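PDB 3G13: putative conjugative transposon recombinase from Clostridium difficile, which probably binds DNA and exchanges its strands as a serine recombinase, the present chain being its resolvase-type N-terminal domain. Local coordinates for residues A[7-12]-A[43-48]; A[74-79]-A[104-109]; A[80-85]-A[110-115]. All blocks are in the same frame, centred on the assembly; numbering follows the deposited sequence.

Contact 1 of 3, residues A[7-12]-A[43-48]; sequences RVAAYC and VLADIY
Val-8 N donates to Val-43 O at 2.8 Å, and Val-8 O takes Ala-45 N from 41° above the carbonyl plane. Beyond this point a beta bulge at Ala-45 and Asp-46 shifts the parallel register by one residue. Ala-10 N then reaches Asp-46 O over a longer 3.2 Å, before Tyr-48 N to Ala-10 O and Cys-12 N to Tyr-48 O restore short bonds.

Among the apolar contacts, Tyr-48 presents its ring edge to Ala-9, with CE2 3.7 Å from Ala-9 CB. Tyr-48 CB meets Tyr-11 CD1 at 3.8 Å, the two tyrosine side chains crossing at about a right angle. Cys-12 SG lies 3.9 Å from Ile-47 CG2 on the side covered by helix 25-37.

Arg-7, bent at chi3 (62°), runs beside Val-43, bonds through NE to Glu-75 O, and shares a water between NH2 and Leu-44 O. Tyr-48 OH bonds Asp-70 and Tyr-11 OH bonds Asp-50. Backbone bonds thus join the two parallel strands of this beta-alpha-beta unit; Tyr-11 OH and the water at Arg-7 add cross-strand links, while Tyr-48 OH ties the pair to helix 62-72 and Arg-7 NE to the loop before strand 78-81.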
loop_
_atom_site.group_PDB
_atom_site.type_symbol
_atom_site.label_atom_id
_atom_site.label_comp_id
_atom_site.label_asym_id
_atom_site.label_seq_id
_atom_site.Cartn_x
_atom_site.Cartn_y
_atom_site.Cartn_z
ATOM N N ARG A 7 -16.776 -10.241 -21.289
ATOM C CA ARG A 7 -16.678 -8.913 -21.911
ATOM C C ARG A 7 -15.458 -8.180 -21.351
ATOM O O ARG A 7 -15.375 -7.862 -20.157
ATOM C CB ARG A 7 -17.979 -8.098 -21.744
ATOM C CG ARG A 7 -19.213 -8.719 -22.516
ATOM C CD ARG A 7 -20.362 -7.715 -22.718
ATOM N NE ARG A 7 -19.980 -6.542 -23.541
ATOM C CZ ARG A 7 -19.951 -6.490 -24.879
ATOM N NH1 ARG A 7 -20.292 -7.525 -25.638
ATOM N NH2 ARG A 7 -19.578 -5.371 -25.470
ATOM N N VAL A 8 -14.494 -7.960 -22.224
ATOM C CA VAL A 8 -13.193 -7.457 -21.798
ATOM C C VAL A 8 -12.962 -6.052 -22.323
ATOM O O VAL A 8 -13.085 -5.798 -23.519
ATOM C CB VAL A 8 -12.047 -8.416 -22.204
ATOM C CG1 VAL A 8 -10.688 -7.919 -21.663
ATOM C CG2 VAL A 8 -12.346 -9.845 -21.679
ATOM N N ALA A 9 -12.622 -5.137 -21.428
ATOM C CA ALA A 9 -12.198 -3.787 -21.842
ATOM C C ALA A 9 -10.713 -3.539 -21.540
ATOM O O ALA A 9 -10.069 -4.330 -20.816
ATOM C CB ALA A 9 -13.063 -2.740 -21.115
ATOM N N ALA A 10 -10.173 -2.431 -22.062
ATOM C CA ALA A 10 -8.839 -1.952 -21.661
ATOM C C ALA A 10 -8.951 -0.499 -21.325
ATOM O O ALA A 10 -9.666 0.230 -22.011
ATOM C CB ALA A 10 -7.794 -2.155 -22.769
ATOM N N TYR A 11 -8.261 -0.096 -20.257
ATOM C CA TYR A 11 -8.077 1.321 -19.951
ATOM C C TYR A 11 -6.652 1.811 -20.189
ATOM O O TYR A 11 -5.697 1.251 -19.646
ATOM C CB TYR A 11 -8.547 1.683 -18.532
ATOM C CG TYR A 11 -8.406 3.179 -18.361
ATOM C CD1 TYR A 11 -9.339 4.052 -18.948
ATOM C CD2 TYR A 11 -7.290 3.728 -17.713
ATOM C CE1 TYR A 11 -9.193 5.412 -18.873
ATOM C CE2 TYR A 11 -7.146 5.110 -17.608
ATOM C CZ TYR A 11 -8.117 5.947 -18.207
ATOM O OH TYR A 11 -8.014 7.311 -18.133
ATOM N N CYS A 12 -6.515 2.868 -20.994
ATOM C CA CYS A 12 -5.204 3.364 -21.425
ATOM C C CYS A 12 -4.942 4.808 -21.008
ATOM O O CYS A 12 -5.851 5.658 -21.054
ATOM C CB CYS A 12 -5.048 3.287 -22.956
ATOM S SG CYS A 12 -5.566 1.727 -23.726
ATOM N N VAL A 43 -14.693 -11.384 -25.504
ATOM C CA VAL A 43 -15.154 -10.452 -26.536
ATOM C C VAL A 43 -14.756 -9.064 -26.069
ATOM O O VAL A 43 -14.927 -8.735 -24.898
ATOM C CB VAL A 43 -16.698 -10.602 -26.865
ATOM C CG1 VAL A 43 -17.588 -10.362 -25.623
ATOM C CG2 VAL A 43 -17.117 -9.672 -28.029
ATOM N N LEU A 44 -14.183 -8.276 -26.984
ATOM C CA LEU A 44 -13.805 -6.888 -26.719
ATOM C C LEU A 44 -15.057 -6.035 -26.502
ATOM O O LEU A 44 -15.952 -6.001 -27.371
ATOM C CB LEU A 44 -12.950 -6.326 -27.870
ATOM C CG LEU A 44 -12.518 -4.839 -27.876
ATOM C CD1 LEU A 44 -11.642 -4.483 -26.688
ATOM C CD2 LEU A 44 -11.824 -4.514 -29.208
ATOM N N ALA A 45 -15.133 -5.407 -25.322
ATOM C CA ALA A 45 -16.176 -4.428 -25.008
ATOM C C ALA A 45 -15.752 -3.127 -25.684
ATOM O O ALA A 45 -16.371 -2.714 -26.665
ATOM C CB ALA A 45 -16.341 -4.259 -23.491
ATOM N N ASP A 46 -14.647 -2.527 -25.221
ATOM C CA ASP A 46 -14.183 -1.296 -25.804
ATOM C C ASP A 46 -12.791 -0.987 -25.289
ATOM O O ASP A 46 -12.264 -1.650 -24.373
ATOM C CB ASP A 46 -15.200 -0.141 -25.542
ATOM C CG ASP A 46 -15.094 1.000 -26.572
ATOM O OD1 ASP A 46 -14.238 0.938 -27.495
ATOM O OD2 ASP A 46 -15.811 2.000 -26.390
ATOM N N ILE A 47 -12.171 -0.018 -25.927
ATOM C CA ILE A 47 -10.904 0.503 -25.492
ATOM C C ILE A 47 -11.142 1.958 -25.064
ATOM O O ILE A 47 -11.732 2.750 -25.805
ATOM C CB ILE A 47 -9.819 0.321 -26.565
ATOM C CG1 ILE A 47 -9.584 -1.196 -26.782
ATOM C CG2 ILE A 47 -8.503 1.097 -26.174
ATOM C CD1 ILE A 47 -8.700 -1.555 -27.904
ATOM N N TYR A 48 -10.738 2.253 -23.835
ATOM C CA TYR A 48 -10.972 3.541 -23.204
ATOM C C TYR A 48 -9.619 4.170 -22.989
ATOM O O TYR A 48 -8.671 3.485 -22.622
ATOM C CB TYR A 48 -11.692 3.355 -21.887
ATOM C CG TYR A 48 -13.032 2.658 -22.002
ATOM C CD1 TYR A 48 -14.222 3.397 -22.041
ATOM C CD2 TYR A 48 -13.116 1.261 -22.059
ATOM C CE1 TYR A 48 -15.462 2.776 -22.132
ATOM C CE2 TYR A 48 -14.368 0.610 -22.169
ATOM C CZ TYR A 48 -15.534 1.380 -22.208
ATOM O OH TYR A 48 -16.772 0.775 -22.300
HETATM O O HOH W 1 -18.885 -5.542 -28.069
#

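Contact 2 of 3, residues A[74-79]-A[104-109]; sequences GEIDMV and RNIAVY
The Tyr-109 ring receives the selenomethionine Met-78 at its edge, the methyl CE lying near the ring plane and 4.0 Å from Tyr-109 CB. The two side chains run alongside each other and point the same way. Met-78 starts out with CG anti to the backbone N (chi1 -176°) and bends at chi3, which brings CE back over the neighbouring strand to Ala-107 CB. This approach is tighter than normal van der Waals contact, so the exact place of the methyl is doubtful. Asn-116 of strand 115-116 touches Met-78, Ala-107 and Tyr-109.

Next to these side chains runs a short parallel ladder. Ala-107 N donates to Asp-77 O at 3.1 Å, Val-79 N to Ala-107 O at 2.9 Å, and Tyr-109 N to Val-79 O at 2.8 Å. Ile-106 packs mainly against backbone: its CG1 comes to 3.4 Å from Ile-76 O, and Cys-71 of helix 62-72 touches both isoleucines.

At the start of the ladder a water donates to both Asp-77 OD1 and Asn-105 O. The other carboxylate oxygen, Asp-77 OD2, accepts a bond from Arg-7 N. Asn-105 itself is the C-prime residue of the Schellman motif that ends helix 91-102. The chemistry is that of a short parallel pairing in the central sheet of the resolvase-type domain, its entry linked by one water and its aspartate reaching to strand 6-14.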
loop_
_atom_site.group_PDB
_atom_site.type_symbol
_atom_site.label_atom_id
_atom_site.label_comp_id
_atom_site.label_asym_id
_atom_site.label_seq_id
_atom_site.Cartn_x
_atom_site.Cartn_y
_atom_site.Cartn_z
ATOM N N GLY A 74 -23.270 -2.941 -16.924
ATOM C CA GLY A 74 -23.134 -4.371 -17.211
ATOM C C GLY A 74 -22.462 -4.718 -18.534
ATOM O O GLY A 74 -22.567 -5.852 -19.018
ATOM N N GLU A 75 -21.744 -3.763 -19.112
ATOM C CA GLU A 75 -21.082 -3.992 -20.410
ATOM C C GLU A 75 -19.699 -4.633 -20.303
ATOM O O GLU A 75 -19.138 -5.060 -21.317
ATOM C CB GLU A 75 -20.988 -2.683 -21.193
ATOM C CG GLU A 75 -22.303 -2.297 -21.816
ATOM C CD GLU A 75 -22.335 -0.858 -22.277
ATOM O OE1 GLU A 75 -21.293 -0.343 -22.774
ATOM O OE2 GLU A 75 -23.411 -0.235 -22.138
ATOM N N ILE A 76 -19.138 -4.691 -19.087
ATOM C CA ILE A 76 -17.720 -5.082 -18.929
ATOM C C ILE A 76 -17.574 -6.042 -17.755
ATOM O O ILE A 76 -18.115 -5.763 -16.672
ATOM C CB ILE A 76 -16.819 -3.834 -18.705
ATOM C CG1 ILE A 76 -16.877 -2.882 -19.920
ATOM C CG2 ILE A 76 -15.346 -4.229 -18.366
ATOM C CD1 ILE A 76 -16.267 -1.510 -19.675
ATOM N N ASP A 77 -16.855 -7.151 -17.964
ATOM C CA ASP A 77 -16.617 -8.152 -16.899
ATOM C C ASP A 77 -15.209 -8.060 -16.336
ATOM O O ASP A 77 -14.969 -8.418 -15.182
ATOM C CB ASP A 77 -16.861 -9.592 -17.392
ATOM C CG ASP A 77 -18.295 -9.836 -17.856
ATOM O OD1 ASP A 77 -19.257 -9.532 -17.082
ATOM O OD2 ASP A 77 -18.453 -10.354 -18.986
HETATM N N MSE A 78 -14.286 -7.592 -17.165
HETATM C CA MSE A 78 -12.888 -7.453 -16.803
HETATM C C MSE A 78 -12.242 -6.301 -17.590
HETATM O O MSE A 78 -12.405 -6.175 -18.814
HETATM C CB MSE A 78 -12.114 -8.786 -16.973
HETATM C CG MSE A 78 -10.652 -8.704 -16.496
HETATM SE SE MSE A 78 -9.707 -10.409 -16.378
HETATM C CE MSE A 78 -9.320 -10.327 -14.492
ATOM N N VAL A 79 -11.534 -5.458 -16.856
ATOM C CA VAL A 79 -10.742 -4.356 -17.426
ATOM C C VAL A 79 -9.251 -4.561 -17.298
ATOM O O VAL A 79 -8.733 -4.699 -16.193
ATOM C CB VAL A 79 -11.052 -3.005 -16.694
ATOM C CG1 VAL A 79 -10.346 -1.827 -17.423
ATOM C CG2 VAL A 79 -12.531 -2.771 -16.642
ATOM N N ARG A 104 -19.548 -5.485 -8.044
ATOM C CA ARG A 104 -20.314 -5.906 -9.216
ATOM C C ARG A 104 -19.680 -7.091 -9.964
ATOM O O ARG A 104 -20.106 -7.428 -11.076
ATOM C CB ARG A 104 -20.587 -4.712 -10.133
ATOM C CG ARG A 104 -21.857 -3.973 -9.684
ATOM C CD ARG A 104 -21.624 -2.506 -9.580
ATOM N NE ARG A 104 -22.838 -1.735 -9.241
ATOM C CZ ARG A 104 -23.925 -1.606 -10.021
ATOM N NH1 ARG A 104 -24.007 -2.215 -11.211
ATOM N NH2 ARG A 104 -24.940 -0.850 -9.605
ATOM N N ASN A 105 -18.711 -7.737 -9.304
ATOM C CA ASN A 105 -17.994 -8.929 -9.823
ATOM C C ASN A 105 -17.243 -8.615 -11.120
ATOM O O ASN A 105 -17.172 -9.458 -12.037
ATOM C CB ASN A 105 -18.939 -10.124 -10.044
ATOM C CG ASN A 105 -19.707 -10.507 -8.795
ATOM O OD1 ASN A 105 -19.115 -10.846 -7.765
ATOM N ND2 ASN A 105 -21.042 -10.461 -8.880
ATOM N N ILE A 106 -16.723 -7.386 -11.189
ATOM C CA ILE A 106 -15.908 -6.912 -12.305
ATOM C C ILE A 106 -14.472 -6.827 -11.824
ATOM O O ILE A 106 -14.139 -6.164 -10.826
ATOM C CB ILE A 106 -16.368 -5.532 -12.856
ATOM C CG1 ILE A 106 -17.858 -5.569 -13.258
ATOM C CG2 ILE A 106 -15.439 -5.076 -14.015
ATOM C CD1 ILE A 106 -18.522 -4.163 -13.473
ATOM N N ALA A 107 -13.630 -7.538 -12.544
ATOM C CA ALA A 107 -12.231 -7.628 -12.230
ATOM C C ALA A 107 -11.451 -6.537 -12.953
ATOM O O ALA A 107 -11.770 -6.168 -14.086
ATOM C CB ALA A 107 -11.724 -9.017 -12.701
ATOM N N VAL A 108 -10.416 -6.038 -12.300
ATOM C CA VAL A 108 -9.384 -5.301 -12.992
ATOM C C VAL A 108 -8.151 -6.188 -13.053
ATOM O O VAL A 108 -7.831 -6.901 -12.087
ATOM C CB VAL A 108 -9.046 -3.949 -12.281
ATOM C CG1 VAL A 108 -7.873 -3.209 -13.017
ATOM C CG2 VAL A 108 -10.271 -3.110 -12.200
ATOM N N TYR A 109 -7.507 -6.211 -14.217
ATOM C CA TYR A 109 -6.235 -6.891 -14.323
ATOM C C TYR A 109 -5.129 -5.855 -14.549
ATOM O O TYR A 109 -5.052 -5.257 -15.624
ATOM C CB TYR A 109 -6.204 -8.007 -15.420
ATOM C CG TYR A 109 -4.949 -8.854 -15.230
ATOM C CD1 TYR A 109 -4.986 -9.985 -14.431
ATOM C CD2 TYR A 109 -3.731 -8.489 -15.798
ATOM C CE1 TYR A 109 -3.858 -10.726 -14.190
ATOM C CE2 TYR A 109 -2.565 -9.228 -15.552
ATOM C CZ TYR A 109 -2.646 -10.345 -14.752
ATOM O OH TYR A 109 -1.529 -11.101 -14.491
HETATM O O HOH W 2 -19.058 -9.099 -14.219
#

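Contact 3 of 3, residues A[80-85]-A[110-115]; sequences FTKSIS and FEDEKI. Unlike the reference sequence in segment 80-85: Phe-80 (reference Ile).
Ile-84 lays its CG1 over the centre of the Phe-110 ring in a CH-pi contact, 3.7 Å from the centroid and only 7° off the ring normal. The Thr-81 methyl CG2 comes to 3.5 Å from Phe-110 CD1, approaching the ring obliquely. The same isoleucine, Ile-84, gives its backbone N to Glu-113 OE2 at 2.9 Å, a nearly straight bond that meets the oxygen on its syn side but 34° out of the carboxylate plane. Lys-82 and Asp-112 make a salt bridge, NZ to OD1 at 2.8 Å, on the syn lone pair; the lysine chain is extended as far as CE and turns only at chi4 (62°) to bring the ammonium there.

Behind these contacts, two backbone bonds hold the 110-115 loop against the end of the strand: Glu-111 N to Thr-81 O, and Asp-112 N to Lys-82 O at 2.8 Å. Glu-113 OE2 also accepts bonds from a water held by Ser-85 N and from Ser-131 OG of the second subunit. Several donors on one oxygen would be expected to stabilise its negative charge. Ser-83, the N-cap of the short helix 84-87, bonds Ser-85 OG and Arg-86 N. A G1 beta bulge, in which Lys-114 and Ile-115 face Phe-110, turns the chain back into strand 115-116.

Farther out, Glu-111 OE1 bonds Tyr-32 of helix 25-37, while Leu-125 of helix 120-150 and Thr-94 and Val-98 of helix 91-102 cover Ile-84 and Phe-110. The contact thus lies where strands 78-81 and 107-110 end, between these helices and the second subunit.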
loop_
_atom_site.group_PDB
_atom_site.type_symbol
_atom_site.label_atom_id
_atom_site.label_comp_id
_atom_site.label_asym_id
_atom_site.label_seq_id
_atom_site.Cartn_x
_atom_site.Cartn_y
_atom_site.Cartn_z
ATOM N N PHE A 80 -8.538 -4.537 -18.424
ATOM C CA PHE A 80 -7.085 -4.518 -18.411
ATOM C C PHE A 80 -6.592 -3.091 -18.232
ATOM O O PHE A 80 -7.143 -2.140 -18.813
ATOM C CB PHE A 80 -6.490 -5.074 -19.717
ATOM C CG PHE A 80 -6.476 -6.577 -19.788
ATOM C CD1 PHE A 80 -7.398 -7.252 -20.583
ATOM C CD2 PHE A 80 -5.554 -7.319 -19.041
ATOM C CE1 PHE A 80 -7.391 -8.673 -20.668
ATOM C CE2 PHE A 80 -5.535 -8.739 -19.103
ATOM C CZ PHE A 80 -6.462 -9.416 -19.917
ATOM N N THR A 81 -5.531 -2.940 -17.451
ATOM C CA THR A 81 -4.813 -1.680 -17.440
ATOM C C THR A 81 -3.346 -1.927 -17.099
ATOM O O THR A 81 -3.032 -2.870 -16.374
ATOM C CB THR A 81 -5.529 -0.616 -16.540
ATOM O OG1 THR A 81 -5.039 0.671 -16.885
ATOM C CG2 THR A 81 -5.328 -0.877 -15.040
ATOM N N LYS A 82 -2.438 -1.095 -17.614
ATOM C CA LYS A 82 -1.032 -1.454 -17.579
ATOM C C LYS A 82 -0.496 -1.468 -16.147
ATOM O O LYS A 82 0.279 -2.340 -15.785
ATOM C CB LYS A 82 -0.188 -0.540 -18.490
ATOM C CG LYS A 82 1.342 -0.845 -18.427
ATOM C CD LYS A 82 2.170 -0.275 -19.611
ATOM C CE LYS A 82 3.679 -0.452 -19.390
ATOM N NZ LYS A 82 4.058 -1.914 -19.303
ATOM N N SER A 83 -0.957 -0.530 -15.327
ATOM C CA SER A 83 -0.363 -0.354 -14.000
ATOM C C SER A 83 -1.367 0.342 -13.101
ATOM O O SER A 83 -2.280 1.042 -13.571
ATOM C CB SER A 83 0.919 0.504 -14.091
ATOM O OG SER A 83 0.562 1.830 -14.428
ATOM N N ILE A 84 -1.183 0.181 -11.799
ATOM C CA ILE A 84 -1.956 0.940 -10.829
ATOM C C ILE A 84 -1.846 2.474 -11.053
ATOM O O ILE A 84 -2.834 3.204 -10.900
ATOM C CB ILE A 84 -1.527 0.561 -9.352
ATOM C CG1 ILE A 84 -2.102 -0.826 -8.992
ATOM C CG2 ILE A 84 -2.033 1.602 -8.366
ATOM C CD1 ILE A 84 -1.380 -1.589 -7.851
ATOM N N SER A 85 -0.638 2.942 -11.375
ATOM C CA SER A 85 -0.352 4.373 -11.581
ATOM C C SER A 85 -1.121 5.017 -12.757
ATOM O O SER A 85 -1.342 6.240 -12.769
ATOM C CB SER A 85 1.151 4.569 -11.758
ATOM O OG SER A 85 1.593 3.886 -12.929
ATOM N N PHE A 110 -4.286 -5.679 -13.519
ATOM C CA PHE A 110 -3.125 -4.813 -13.543
ATOM C C PHE A 110 -1.982 -5.593 -14.169
ATOM O O PHE A 110 -1.470 -6.533 -13.573
ATOM C CB PHE A 110 -2.771 -4.379 -12.095
ATOM C CG PHE A 110 -3.788 -3.472 -11.482
ATOM C CD1 PHE A 110 -4.034 -2.195 -12.026
ATOM C CD2 PHE A 110 -4.528 -3.880 -10.374
ATOM C CE1 PHE A 110 -4.990 -1.354 -11.454
ATOM C CE2 PHE A 110 -5.458 -3.036 -9.800
ATOM C CZ PHE A 110 -5.691 -1.777 -10.320
ATOM N N GLU A 111 -1.608 -5.225 -15.391
ATOM C CA GLU A 111 -0.682 -6.024 -16.169
ATOM C C GLU A 111 0.737 -6.040 -15.576
ATOM O O GLU A 111 1.347 -7.111 -15.470
ATOM C CB GLU A 111 -0.656 -5.587 -17.653
ATOM C CG GLU A 111 -2.056 -5.531 -18.309
ATOM C CD GLU A 111 -2.100 -4.559 -19.470
ATOM O OE1 GLU A 111 -3.040 -3.755 -19.552
ATOM O OE2 GLU A 111 -1.187 -4.600 -20.302
ATOM N N ASP A 112 1.268 -4.880 -15.206
ATOM C CA ASP A 112 2.672 -4.811 -14.702
ATOM C C ASP A 112 2.835 -5.563 -13.363
ATOM O O ASP A 112 3.780 -6.341 -13.174
ATOM C CB ASP A 112 3.113 -3.344 -14.500
ATOM C CG ASP A 112 3.461 -2.614 -15.835
ATOM O OD1 ASP A 112 3.487 -3.249 -16.926
ATOM O OD2 ASP A 112 3.677 -1.388 -15.763
ATOM N N GLU A 113 1.877 -5.322 -12.470
ATOM C CA GLU A 113 1.850 -5.907 -11.125
ATOM C C GLU A 113 1.403 -7.376 -11.140
ATOM O O GLU A 113 1.697 -8.100 -10.211
ATOM C CB GLU A 113 0.897 -5.115 -10.232
ATOM C CG GLU A 113 1.325 -3.685 -9.935
ATOM C CD GLU A 113 0.886 -2.698 -11.016
ATOM O OE1 GLU A 113 0.388 -3.149 -12.085
ATOM O OE2 GLU A 113 1.031 -1.475 -10.789
ATOM N N LYS A 114 0.726 -7.789 -12.224
ATOM C CA LYS A 114 0.144 -9.135 -12.420
ATOM C C LYS A 114 -0.903 -9.501 -11.346
ATOM O O LYS A 114 -0.779 -10.514 -10.651
ATOM C CB LYS A 114 1.234 -10.206 -12.577
ATOM C CG LYS A 114 2.052 -10.005 -13.848
ATOM C CD LYS A 114 3.247 -10.927 -13.957
ATOM C CE LYS A 114 4.064 -10.577 -15.208
ATOM N NZ LYS A 114 5.259 -11.491 -15.376
ATOM N N ILE A 115 -1.898 -8.636 -11.186
ATOM C CA ILE A 115 -2.913 -8.823 -10.127
ATOM C C ILE A 115 -4.279 -8.707 -10.749
ATOM O O ILE A 115 -4.559 -7.698 -11.427
ATOM C CB ILE A 115 -2.799 -7.768 -8.959
ATOM C CG1 ILE A 115 -1.414 -7.811 -8.273
ATOM C CG2 ILE A 115 -3.920 -8.005 -7.943
ATOM C CD1 ILE A 115 -1.131 -6.645 -7.235
HETATM O O HOH W 3 1.855 1.444 -10.764
#

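Overall arrangement
The three contacts follow one sheet, ordered 42-51, 6-14, 78-81, 107-110 and 115-116. Contact 1 pairs the first two strands; contact 2 pairs strands 78-81 and 107-110, and contact 3, its centre about 14 Å from that of contact 2, takes up their ends and the loops that follow. Strand 6-14 links to both: Arg-7 O lies 2.7 Å from Asp-77 N, and Tyr-11 N lies 2.7 Å from Phe-80 O. The centres of contacts 1 and 2 are about 10 Å apart, those of contacts 1 and 3 about 14 Å. Contact 3 alone of the three reaches the second subunit, through residues that include Ile-84, Ser-85, Glu-113 and Ile-115.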